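Local coordinates for protein ARF-like GTPase (Chlamydomonas reinhardtii, PDB 4M9Q) that is a small G protein of the ADP-ribosylation factor family, a P-loop fold holding phosphoaminophosphonic acid-guanylate ester and a magnesium ion, at residues Met103-Asp116 with Leu132-Ala146. Numbering follows the deposited sequence. Where two conformers were deposited one is given.
Sequences MRDKPICIFANKQD and LATCRNSHNVFPCTA. With GNP (phosphoaminophosphonic acid-guanylate ester), chain D.
Asn137 turns its amide into the bend Met103-Lys106, where ND2 spends its two hydrogens on two backbone oxygens: a nearly straight bond to a lone pair of Lys106 O (2.7 Å, 170°) and a more bent one to Met103 O, which Lys106 N reaches from the opposite face. Both acceptors lie in the plane of the amide, whose rotation is thereby fixed; a short, flat donor suits this type II turn. Beyond it, strands 108-113 and 139-143 run parallel, bonded from Ile108 N to Ser138 O through to Cys144 N and Ala112 O, as the last two strands of the Ras-like sheet, joined through helix 123-129 in a beta-alpha-beta crossover. On one face Ile110 and Leu132 meet tip to tip, CD1 to CD1 at 3.3 Å, while Val141 CG2 lies beside Ile110 CB. On the other, Cys109 SG meets the Phe142 ring obliquely, nearest CD1 (3.7 Å), and also lies over one face of Phe111 toward its rim; a slim, polarisable sulfur fits between the two rings. Cys144 SG also approaches Phe111 obliquely. Pro143 offers CB to the bent chain of Gln115, whose NE2 bonds Ala112 O and also Ala121 O. Asn113 swings CG to the side opposite its own backbone N (chi1 -168°), which brings OD1 to Ala146 N (3.0 Å), in its carbonyl plane, and ND2 to Ala15 O, tying the two base-binding loops to the P-loop. Lys114 packs its extended methylenes against the guanine, CG nearest C6, and NZ salt-bridges Asp80. Asp116 grips the base with both carboxylate oxygens, OD1 on GNP N1 (2.7 Å) and OD2 on GNP N2 (2.8 Å), while Thr145 CG2 packs against OD1.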
ATOM      1  N   MET A 103      -9.946   5.858   6.907  1.00 62.29           N
ATOM      2  CA  MET A 103      -9.698   5.516   5.520  1.00 59.93           C
ATOM      3  C   MET A 103     -10.604   6.242   4.560  1.00 59.32           C
ATOM      4  O   MET A 103     -10.342   6.273   3.374  1.00 57.31           O
ATOM      5  CB  MET A 103      -9.802   4.015   5.286  1.00 60.35           C
ATOM      6  CG  MET A 103      -8.478   3.244   5.269  1.00 60.92           C
ATOM      7  SD  MET A 103      -7.163   3.945   4.244  1.00 60.56           S
ATOM      8  CE  MET A 103      -6.666   5.070   5.509  1.00 57.67           C
ATOM      9  N   ARG A 104     -11.647   6.868   5.051  1.00 63.87           N
ATOM     10  CA  ARG A 104     -12.658   7.402   4.147  1.00 68.51           C
ATOM     11  C   ARG A 104     -12.024   8.393   3.148  1.00 63.50           C
ATOM     12  O   ARG A 104     -11.132   9.121   3.488  1.00 60.26           O
ATOM     13  CB  ARG A 104     -13.854   7.922   4.981  1.00 76.95           C
ATOM     14  CG  ARG A 104     -14.618   9.138   4.485  1.00 83.06           C
ATOM     15  CD  ARG A 104     -13.997  10.418   5.036  1.00 87.75           C
ATOM     16  NE  ARG A 104     -14.980  11.428   5.417  1.00 91.55           N
ATOM     17  CZ  ARG A 104     -14.679  12.620   5.929  1.00 92.50           C
ATOM     18  NH1 ARG A 104     -13.422  12.968   6.142  1.00 84.75           N
ATOM     19  NH2 ARG A 104     -15.660  13.472   6.241  1.00103.77           N
ATOM     20  N   ASP A 105     -12.410   8.315   1.879  1.00 65.44           N
ATOM     21  CA  ASP A 105     -11.839   9.165   0.786  1.00 63.79           C
ATOM     22  C   ASP A 105     -10.341   9.049   0.441  1.00 57.43           C
ATOM     23  O   ASP A 105      -9.868   9.778  -0.408  1.00 57.88           O
ATOM     24  CB  ASP A 105     -12.174  10.662   1.026  1.00 68.57           C
ATOM     25  CG  ASP A 105     -13.700  10.957   0.966  1.00 73.19           C
ATOM     26  OD1 ASP A 105     -14.445  10.297   0.177  1.00 74.72           O
ATOM     27  OD2 ASP A 105     -14.145  11.865   1.705  1.00 73.27           O
ATOM     28  N   LYS A 106      -9.583   8.158   1.081  1.00 51.93           N
ATOM     29  CA  LYS A 106      -8.178   8.005   0.746  1.00 42.96           C
ATOM     30  C   LYS A 106      -8.025   6.978  -0.386  1.00 41.91           C
ATOM     31  O   LYS A 106      -8.719   5.928  -0.419  1.00 41.43           O
ATOM     32  CB  LYS A 106      -7.390   7.567   1.956  1.00 43.38           C
ATOM     33  CG  LYS A 106      -7.252   8.661   3.004  1.00 45.03           C
ATOM     34  CD  LYS A 106      -6.555   8.178   4.253  1.00 43.86           C
ATOM     35  CE  LYS A 106      -6.491   9.242   5.349  1.00 45.70           C
ATOM     36  NZ  LYS A 106      -5.905   8.671   6.598  1.00 45.44           N
ATOM     37  N   PRO A 107      -7.137   7.270  -1.342  1.00 36.62           N
ATOM     38  CA  PRO A 107      -7.013   6.415  -2.492  1.00 34.17           C
ATOM     39  C   PRO A 107      -6.141   5.171  -2.227  1.00 33.96           C
ATOM     40  O   PRO A 107      -5.297   5.193  -1.288  1.00 31.90           O
ATOM     41  CB  PRO A 107      -6.364   7.321  -3.507  1.00 34.32           C
ATOM     42  CG  PRO A 107      -5.591   8.289  -2.741  1.00 33.73           C
ATOM     43  CD  PRO A 107      -6.418   8.536  -1.519  1.00 36.56           C
ATOM     44  N   ILE A 108      -6.397   4.111  -3.014  1.00 31.92           N
ATOM     45  CA  ILE A 108      -5.704   2.823  -2.921  1.00 29.64           C
ATOM     46  C   ILE A 108      -5.100   2.434  -4.277  1.00 30.52           C
ATOM     47  O   ILE A 108      -5.772   2.347  -5.307  1.00 29.85           O
ATOM     48  CB  ILE A 108      -6.610   1.640  -2.595  1.00 32.20           C
ATOM     49  CG1 ILE A 108      -7.799   2.007  -1.758  1.00 33.57           C
ATOM     50  CG2 ILE A 108      -5.841   0.566  -1.818  1.00 30.99           C
ATOM     51  CD1 ILE A 108      -7.383   2.496  -0.464  1.00 33.05           C
ATOM     52  N   CYS A 109      -3.812   2.216  -4.291  1.00 30.35           N
ATOM     53  CA  CYS A 109      -3.165   1.719  -5.463  1.00 30.71           C
ATOM     54  C   CYS A 109      -2.998   0.209  -5.230  1.00 29.95           C
ATOM     55  O   CYS A 109      -2.364  -0.195  -4.298  1.00 27.49           O
ATOM     56  CB  CYS A 109      -1.837   2.406  -5.617  1.00 31.85           C
ATOM     57  SG  CYS A 109      -0.828   1.668  -6.879  1.00 36.09           S
ATOM     58  N   ILE A 110      -3.643  -0.609  -6.039  1.00 29.77           N
ATOM     59  CA  ILE A 110      -3.626  -2.023  -5.844  1.00 28.18           C
ATOM     60  C   ILE A 110      -2.672  -2.610  -6.857  1.00 28.94           C
ATOM     61  O   ILE A 110      -2.850  -2.431  -8.065  1.00 32.07           O
ATOM     62  CB  ILE A 110      -5.035  -2.617  -6.034  1.00 30.30           C
ATOM     63  CG1 ILE A 110      -5.996  -1.982  -5.005  1.00 31.59           C
ATOM     64  CG2 ILE A 110      -5.008  -4.145  -5.884  1.00 27.67           C
ATOM     65  CD1 ILE A 110      -7.446  -1.945  -5.397  1.00 32.13           C
ATOM     66  N   PHE A 111      -1.634  -3.284  -6.384  1.00 27.34           N
ATOM     67  CA  PHE A 111      -0.710  -3.925  -7.300  1.00 27.60           C
ATOM     68  C   PHE A 111      -1.023  -5.402  -7.409  1.00 27.07           C
ATOM     69  O   PHE A 111      -1.005  -6.129  -6.443  1.00 27.04           O
ATOM     70  CB  PHE A 111       0.713  -3.733  -6.827  1.00 29.45           C
ATOM     71  CG  PHE A 111       1.278  -2.372  -7.116  1.00 28.05           C
ATOM     72  CD1 PHE A 111       1.463  -1.979  -8.379  1.00 29.00           C
ATOM     73  CD2 PHE A 111       1.693  -1.544  -6.102  1.00 29.84           C
ATOM     74  CE1 PHE A 111       2.022  -0.743  -8.665  1.00 32.10           C
ATOM     75  CE2 PHE A 111       2.279  -0.307  -6.358  1.00 30.73           C
ATOM     76  CZ  PHE A 111       2.423   0.107  -7.641  1.00 30.57           C
ATOM     77  N   ALA A 112      -1.348  -5.843  -8.604  1.00 27.92           N
ATOM     78  CA  ALA A 112      -1.597  -7.270  -8.852  1.00 28.60           C
ATOM     79  C   ALA A 112      -0.234  -7.868  -9.145  1.00 28.43           C
ATOM     80  O   ALA A 112       0.170  -7.965 -10.302  1.00 32.85           O
ATOM     81  CB  ALA A 112      -2.533  -7.473 -10.051  1.00 27.23           C
ATOM     82  N   ASN A 113       0.471  -8.237  -8.094  1.00 27.74           N
ATOM     83  CA  ASN A 113       1.884  -8.603  -8.191  1.00 28.50           C
ATOM     84  C   ASN A 113       2.148 -10.045  -8.694  1.00 29.72           C
ATOM     85  O   ASN A 113       1.268 -10.897  -8.736  1.00 30.71           O
ATOM     86  CB  ASN A 113       2.553  -8.370  -6.842  1.00 26.86           C
ATOM     87  CG  ASN A 113       4.055  -8.448  -6.919  1.00 28.36           C
ATOM     88  OD1 ASN A 113       4.675  -8.004  -7.910  1.00 28.59           O
ATOM     89  ND2 ASN A 113       4.660  -9.030  -5.899  1.00 28.65           N
ATOM     90  N   LYS A 114       3.374 -10.285  -9.117  1.00 32.02           N
ATOM     91  CA  LYS A 114       3.842 -11.645  -9.504  1.00 32.88           C
ATOM     92  C   LYS A 114       3.315 -12.071 -10.881  1.00 32.86           C
ATOM     93  O   LYS A 114       2.982 -13.216 -11.084  1.00 33.57           O
ATOM     94  CB  LYS A 114       3.475 -12.670  -8.418  1.00 32.71           C
ATOM     95  CG  LYS A 114       3.941 -12.278  -6.991  1.00 32.03           C
ATOM     96  CD  LYS A 114       4.225 -13.510  -6.126  1.00 33.31           C
ATOM     97  CE  LYS A 114       4.460 -13.182  -4.674  1.00 32.90           C
ATOM     98  NZ  LYS A 114       4.453 -14.374  -3.768  1.00 34.16           N
ATOM     99  N   GLN A 115       3.280 -11.134 -11.825  1.00 33.05           N
ATOM    100  CA  GLN A 115       2.799 -11.389 -13.169  1.00 34.25           C
ATOM    101  C   GLN A 115       3.765 -12.201 -14.011  1.00 37.01           C
ATOM    102  O   GLN A 115       3.431 -12.568 -15.127  1.00 38.62           O
ATOM    103  CB  GLN A 115       2.477 -10.104 -13.899  1.00 34.68           C
ATOM    104  CG  GLN A 115       1.337  -9.282 -13.305  1.00 34.43           C
ATOM    105  CD  GLN A 115      -0.028  -9.876 -13.540  1.00 33.70           C
ATOM    106  OE1 GLN A 115      -0.280 -10.377 -14.603  1.00 36.55           O
ATOM    107  NE2 GLN A 115      -0.915  -9.774 -12.568  1.00 30.61           N
ATOM    108  N   ASP A 116       4.954 -12.474 -13.488  1.00 37.88           N
ATOM    109  CA  ASP A 116       5.886 -13.448 -14.114  1.00 40.83           C
ATOM    110  C   ASP A 116       5.462 -14.877 -13.861  1.00 40.99           C
ATOM    111  O   ASP A 116       5.879 -15.790 -14.569  1.00 42.31           O
ATOM    112  CB  ASP A 116       7.307 -13.268 -13.579  1.00 42.17           C
ATOM    113  CG  ASP A 116       7.374 -13.427 -12.048  1.00 43.98           C
ATOM    114  OD1 ASP A 116       6.547 -12.811 -11.274  1.00 39.08           O
ATOM    115  OD2 ASP A 116       8.269 -14.190 -11.598  1.00 48.15           O
ATOM    116  N   LEU A 132     -14.013  -5.238  -5.336  1.00 58.06           N
ATOM    117  CA  LEU A 132     -13.774  -3.825  -5.443  1.00 59.19           C
ATOM    118  C   LEU A 132     -14.921  -3.163  -6.170  1.00 59.36           C
ATOM    119  O   LEU A 132     -15.038  -1.941  -6.179  1.00 58.68           O
ATOM    120  CB  LEU A 132     -12.442  -3.542  -6.177  1.00 56.95           C
ATOM    121  CG  LEU A 132     -11.105  -3.928  -5.509  1.00 52.69           C
ATOM    122  CD1 LEU A 132      -9.976  -3.667  -6.496  1.00 45.29           C
ATOM    123  CD2 LEU A 132     -10.840  -3.194  -4.207  1.00 51.63           C
ATOM    124  N   ALA A 133     -15.778  -3.958  -6.783  1.00 61.26           N
ATOM    125  CA  ALA A 133     -16.983  -3.400  -7.381  1.00 63.94           C
ATOM    126  C   ALA A 133     -17.733  -2.479  -6.369  1.00 66.13           C
ATOM    127  O   ALA A 133     -18.403  -1.507  -6.768  1.00 67.24           O
ATOM    128  CB  ALA A 133     -17.874  -4.526  -7.881  1.00 67.84           C
ATOM    129  N   THR A 134     -17.597  -2.770  -5.065  1.00 65.63           N
ATOM    130  CA  THR A 134     -18.382  -2.074  -4.028  1.00 67.11           C
ATOM    131  C   THR A 134     -17.546  -1.114  -3.215  1.00 63.40           C
ATOM    132  O   THR A 134     -18.076  -0.366  -2.400  1.00 68.84           O
ATOM    133  CB  THR A 134     -19.055  -3.056  -3.048  1.00 68.11           C
ATOM    134  OG1 THR A 134     -18.051  -3.751  -2.319  1.00 68.82           O
ATOM    135  CG2 THR A 134     -19.899  -4.053  -3.781  1.00 68.38           C
ATOM    136  N   CYS A 135     -16.239  -1.127  -3.436  1.00 58.44           N
ATOM    137  CA  CYS A 135     -15.329  -0.187  -2.771  1.00 53.86           C
ATOM    138  C   CYS A 135     -15.620   1.246  -3.215  1.00 54.96           C
ATOM    139  O   CYS A 135     -15.814   1.492  -4.413  1.00 55.80           O
ATOM    140  CB  CYS A 135     -13.918  -0.559  -3.169  1.00 52.73           C
ATOM    141  SG  CYS A 135     -12.621   0.465  -2.414  1.00 53.08           S
ATOM    142  N   ARG A 136     -15.683   2.183  -2.272  0.50 54.48           N
ATOM    143  CA  ARG A 136     -15.905   3.597  -2.611  0.50 53.69           C
ATOM    144  C   ARG A 136     -14.740   4.480  -2.192  0.50 51.98           C
ATOM    145  O   ARG A 136     -14.919   5.653  -1.873  0.50 54.68           O
ATOM    146  CB  ARG A 136     -17.195   4.105  -2.006  0.50 56.99           C
ATOM    147  CG  ARG A 136     -18.437   3.525  -2.678  0.50 58.99           C
ATOM    148  CD  ARG A 136     -18.451   3.851  -4.162  0.50 58.17           C
ATOM    149  NE  ARG A 136     -19.480   3.117  -4.876  0.50 60.10           N
ATOM    150  CZ  ARG A 136     -19.337   1.884  -5.346  0.50 58.97           C
ATOM    151  NH1 ARG A 136     -18.196   1.234  -5.196  0.50 55.57           N
ATOM    152  NH2 ARG A 136     -20.338   1.307  -5.991  0.50 62.57           N
ATOM    153  N   ASN A 137     -13.549   3.901  -2.191  1.00 46.89           N
ATOM    154  CA  ASN A 137     -12.347   4.659  -2.137  1.00 43.54           C
ATOM    155  C   ASN A 137     -11.788   4.582  -3.545  1.00 42.17           C
ATOM    156  O   ASN A 137     -11.759   3.508  -4.168  1.00 36.69           O
ATOM    157  CB  ASN A 137     -11.340   4.012  -1.194  1.00 41.12           C
ATOM    158  CG  ASN A 137     -11.673   4.244   0.255  1.00 41.70           C
ATOM    159  OD1 ASN A 137     -12.645   3.693   0.751  1.00 44.74           O
ATOM    160  ND2 ASN A 137     -10.859   5.049   0.944  1.00 37.83           N
ATOM    161  N   SER A 138     -11.355   5.727  -4.053  1.00 42.90           N
ATOM    162  CA  SER A 138     -10.799   5.773  -5.366  1.00 42.95           C
ATOM    163  C   SER A 138      -9.675   4.731  -5.441  1.00 39.83           C
ATOM    164  O   SER A 138      -8.909   4.574  -4.495  1.00 36.97           O
ATOM    165  CB  SER A 138     -10.328   7.181  -5.670  1.00 47.73           C
ATOM    166  OG  SER A 138      -9.593   7.176  -6.869  1.00 58.19           O
ATOM    167  N   HIS A 139      -9.597   3.980  -6.539  1.00 37.30           N
ATOM    168  CA  HIS A 139      -8.586   2.956  -6.646  1.00 33.53           C
ATOM    169  C   HIS A 139      -8.357   2.571  -8.028  1.00 33.69           C
ATOM    170  O   HIS A 139      -9.206   2.770  -8.905  1.00 34.10           O
ATOM    171  CB  HIS A 139      -8.974   1.730  -5.890  1.00 34.00           C
ATOM    172  CG  HIS A 139     -10.217   1.090  -6.394  1.00 35.12           C
ATOM    173  ND1 HIS A 139     -11.427   1.507  -6.012  1.00 37.61           N
ATOM    174  CD2 HIS A 139     -10.420   0.064  -7.341  1.00 35.37           C
ATOM    175  CE1 HIS A 139     -12.384   0.759  -6.652  1.00 39.53           C
ATOM    176  NE2 HIS A 139     -11.759  -0.103  -7.483  1.00 36.98           N
ATOM    177  N   ASN A 140      -7.204   1.972  -8.248  1.00 31.93           N
ATOM    178  CA  ASN A 140      -6.845   1.513  -9.579  1.00 33.86           C
ATOM    179  C   ASN A 140      -5.975   0.304  -9.391  1.00 31.84           C
ATOM    180  O   ASN A 140      -5.230   0.248  -8.400  1.00 31.46           O
ATOM    181  CB  ASN A 140      -6.058   2.616 -10.288  1.00 35.56           C
ATOM    182  CG  ASN A 140      -6.125   2.531 -11.793  1.00 39.24           C
ATOM    183  OD1 ASN A 140      -6.562   1.548 -12.379  1.00 43.67           O
ATOM    184  ND2 ASN A 140      -5.693   3.600 -12.436  1.00 41.44           N
ATOM    185  N   VAL A 141      -6.010  -0.631 -10.334  1.00 30.99           N
ATOM    186  CA  VAL A 141      -5.268  -1.871 -10.179  1.00 31.04           C
ATOM    187  C   VAL A 141      -4.227  -1.922 -11.242  1.00 32.05           C
ATOM    188  O   VAL A 141      -4.533  -1.677 -12.393  1.00 36.73           O
ATOM    189  CB  VAL A 141      -6.171  -3.117 -10.367  1.00 32.98           C
ATOM    190  CG1 VAL A 141      -5.340  -4.410 -10.354  1.00 29.95           C
ATOM    191  CG2 VAL A 141      -7.280  -3.119  -9.311  1.00 30.85           C
ATOM    192  N   PHE A 142      -3.010  -2.261 -10.860  1.00 30.94           N
ATOM    193  CA  PHE A 142      -1.890  -2.273 -11.767  1.00 30.73           C
ATOM    194  C   PHE A 142      -1.201  -3.604 -11.636  1.00 31.73           C
ATOM    195  O   PHE A 142      -0.722  -3.947 -10.573  1.00 30.99           O
ATOM    196  CB  PHE A 142      -0.885  -1.218 -11.363  1.00 31.11           C
ATOM    197  CG  PHE A 142      -1.425   0.177 -11.417  1.00 32.89           C
ATOM    198  CD1 PHE A 142      -1.955   0.770 -10.285  1.00 32.77           C
ATOM    199  CD2 PHE A 142      -1.356   0.908 -12.582  1.00 34.60           C
ATOM    200  CE1 PHE A 142      -2.430   2.054 -10.320  1.00 32.36           C
ATOM    201  CE2 PHE A 142      -1.852   2.188 -12.631  1.00 35.50           C
ATOM    202  CZ  PHE A 142      -2.403   2.753 -11.504  1.00 33.58           C
ATOM    203  N   PRO A 143      -1.162  -4.375 -12.724  1.00 31.76           N
ATOM    204  CA  PRO A 143      -0.373  -5.563 -12.690  1.00 31.12           C
ATOM    205  C   PRO A 143       1.108  -5.239 -12.683  1.00 31.82           C
ATOM    206  O   PRO A 143       1.520  -4.295 -13.340  1.00 34.01           O
ATOM    207  CB  PRO A 143      -0.753  -6.288 -13.989  1.00 35.34           C
ATOM    208  CG  PRO A 143      -1.635  -5.387 -14.749  1.00 35.30           C
ATOM    209  CD  PRO A 143      -1.929  -4.185 -13.951  1.00 32.00           C
ATOM    210  N   CYS A 144       1.929  -6.051 -12.006  1.00 30.73           N
ATOM    211  CA  CYS A 144       3.345  -5.763 -11.930  1.00 30.30           C
ATOM    212  C   CYS A 144       4.132  -6.986 -11.541  1.00 31.59           C
ATOM    213  O   CYS A 144       3.585  -8.057 -11.228  1.00 32.40           O
ATOM    214  CB  CYS A 144       3.609  -4.670 -10.901  1.00 30.04           C
ATOM    215  SG  CYS A 144       3.217  -5.237  -9.243  1.00 30.12           S
ATOM    216  N   THR A 145       5.450  -6.806 -11.563  1.00 32.06           N
ATOM    217  CA  THR A 145       6.417  -7.836 -11.183  1.00 31.81           C
ATOM    218  C   THR A 145       7.498  -7.168 -10.365  1.00 31.04           C
ATOM    219  O   THR A 145       8.418  -6.557 -10.877  1.00 32.26           O
ATOM    220  CB  THR A 145       6.994  -8.468 -12.467  1.00 34.07           C
ATOM    221  OG1 THR A 145       5.891  -8.962 -13.204  1.00 35.45           O
ATOM    222  CG2 THR A 145       7.969  -9.596 -12.178  1.00 33.85           C
ATOM    223  N   ALA A 146       7.314  -7.216  -9.072  1.00 32.09           N
ATOM    224  CA  ALA A 146       8.192  -6.569  -8.120  1.00 32.04           C
ATOM    225  C   ALA A 146       9.556  -7.250  -8.192  1.00 35.70           C
ATOM    226  O   ALA A 146      10.547  -6.636  -7.858  1.00 37.43           O
ATOM    227  CB  ALA A 146       7.607  -6.702  -6.712  1.00 29.26           C
TER
HETATM  228  PG  GNP D 301       5.479 -10.046   4.683  1.00 34.29           P
HETATM  229  O1G GNP D 301       6.800  -9.162   4.994  1.00 36.53           O
HETATM  230  O2G GNP D 301       4.195  -9.148   4.608  1.00 36.00           O
HETATM  231  O3G GNP D 301       5.450 -11.188   5.715  1.00 40.23           O
HETATM  232  N3B GNP D 301       5.646 -10.617   3.091  1.00 32.68           N
HETATM  233  PB  GNP D 301       5.977  -9.488   1.879  1.00 29.89           P
HETATM  234  O1B GNP D 301       6.924  -8.284   2.389  1.00 29.23           O
HETATM  235  O2B GNP D 301       4.644  -9.019   1.366  1.00 29.08           O
HETATM  236  O3A GNP D 301       6.670 -10.414   0.790  1.00 32.94           O
HETATM  237  PA  GNP D 301       8.140 -10.294   0.192  1.00 34.67           P
HETATM  238  O1A GNP D 301       8.961 -10.718   1.347  1.00 37.88           O
HETATM  239  O2A GNP D 301       8.261  -8.952  -0.440  1.00 31.68           O
HETATM  240  O5' GNP D 301       8.024 -11.425  -0.930  1.00 34.61           O
HETATM  241  C5' GNP D 301       7.514 -12.732  -0.569  1.00 36.04           C
HETATM  242  C4' GNP D 301       8.104 -13.819  -1.505  1.00 36.68           C
HETATM  243  O4' GNP D 301       7.634 -13.515  -2.827  1.00 35.44           O
HETATM  244  C3' GNP D 301       9.616 -13.755  -1.662  1.00 37.61           C
HETATM  245  O3' GNP D 301      10.175 -14.983  -2.125  1.00 42.29           O
HETATM  246  C2' GNP D 301       9.819 -12.834  -2.816  1.00 36.14           C
HETATM  247  O2' GNP D 301      11.020 -13.008  -3.507  1.00 36.51           O
HETATM  248  C1' GNP D 301       8.709 -13.278  -3.716  1.00 35.78           C
HETATM  249  N9  GNP D 301       8.295 -12.321  -4.746  1.00 35.21           N
HETATM  250  C8  GNP D 301       8.021 -11.036  -4.529  1.00 34.66           C
HETATM  251  N7  GNP D 301       7.605 -10.445  -5.658  1.00 33.64           N
HETATM  252  C5  GNP D 301       7.633 -11.366  -6.627  1.00 34.83           C
HETATM  253  C6  GNP D 301       7.328 -11.343  -8.068  1.00 35.37           C
HETATM  254  O6  GNP D 301       6.956 -10.303  -8.644  1.00 34.49           O
HETATM  255  N1  GNP D 301       7.448 -12.477  -8.724  1.00 39.16           N
HETATM  256  C2  GNP D 301       7.850 -13.643  -8.127  1.00 39.52           C
HETATM  257  N2  GNP D 301       7.951 -14.720  -8.910  1.00 40.67           N
HETATM  258  N3  GNP D 301       8.153 -13.749  -6.807  1.00 39.10           N
HETATM  259  C4  GNP D 301       8.087 -12.617  -6.029  1.00 36.66           C
HETATM  260  O   HOH W   1     -11.167   8.237  -2.768  1.00 40.65           O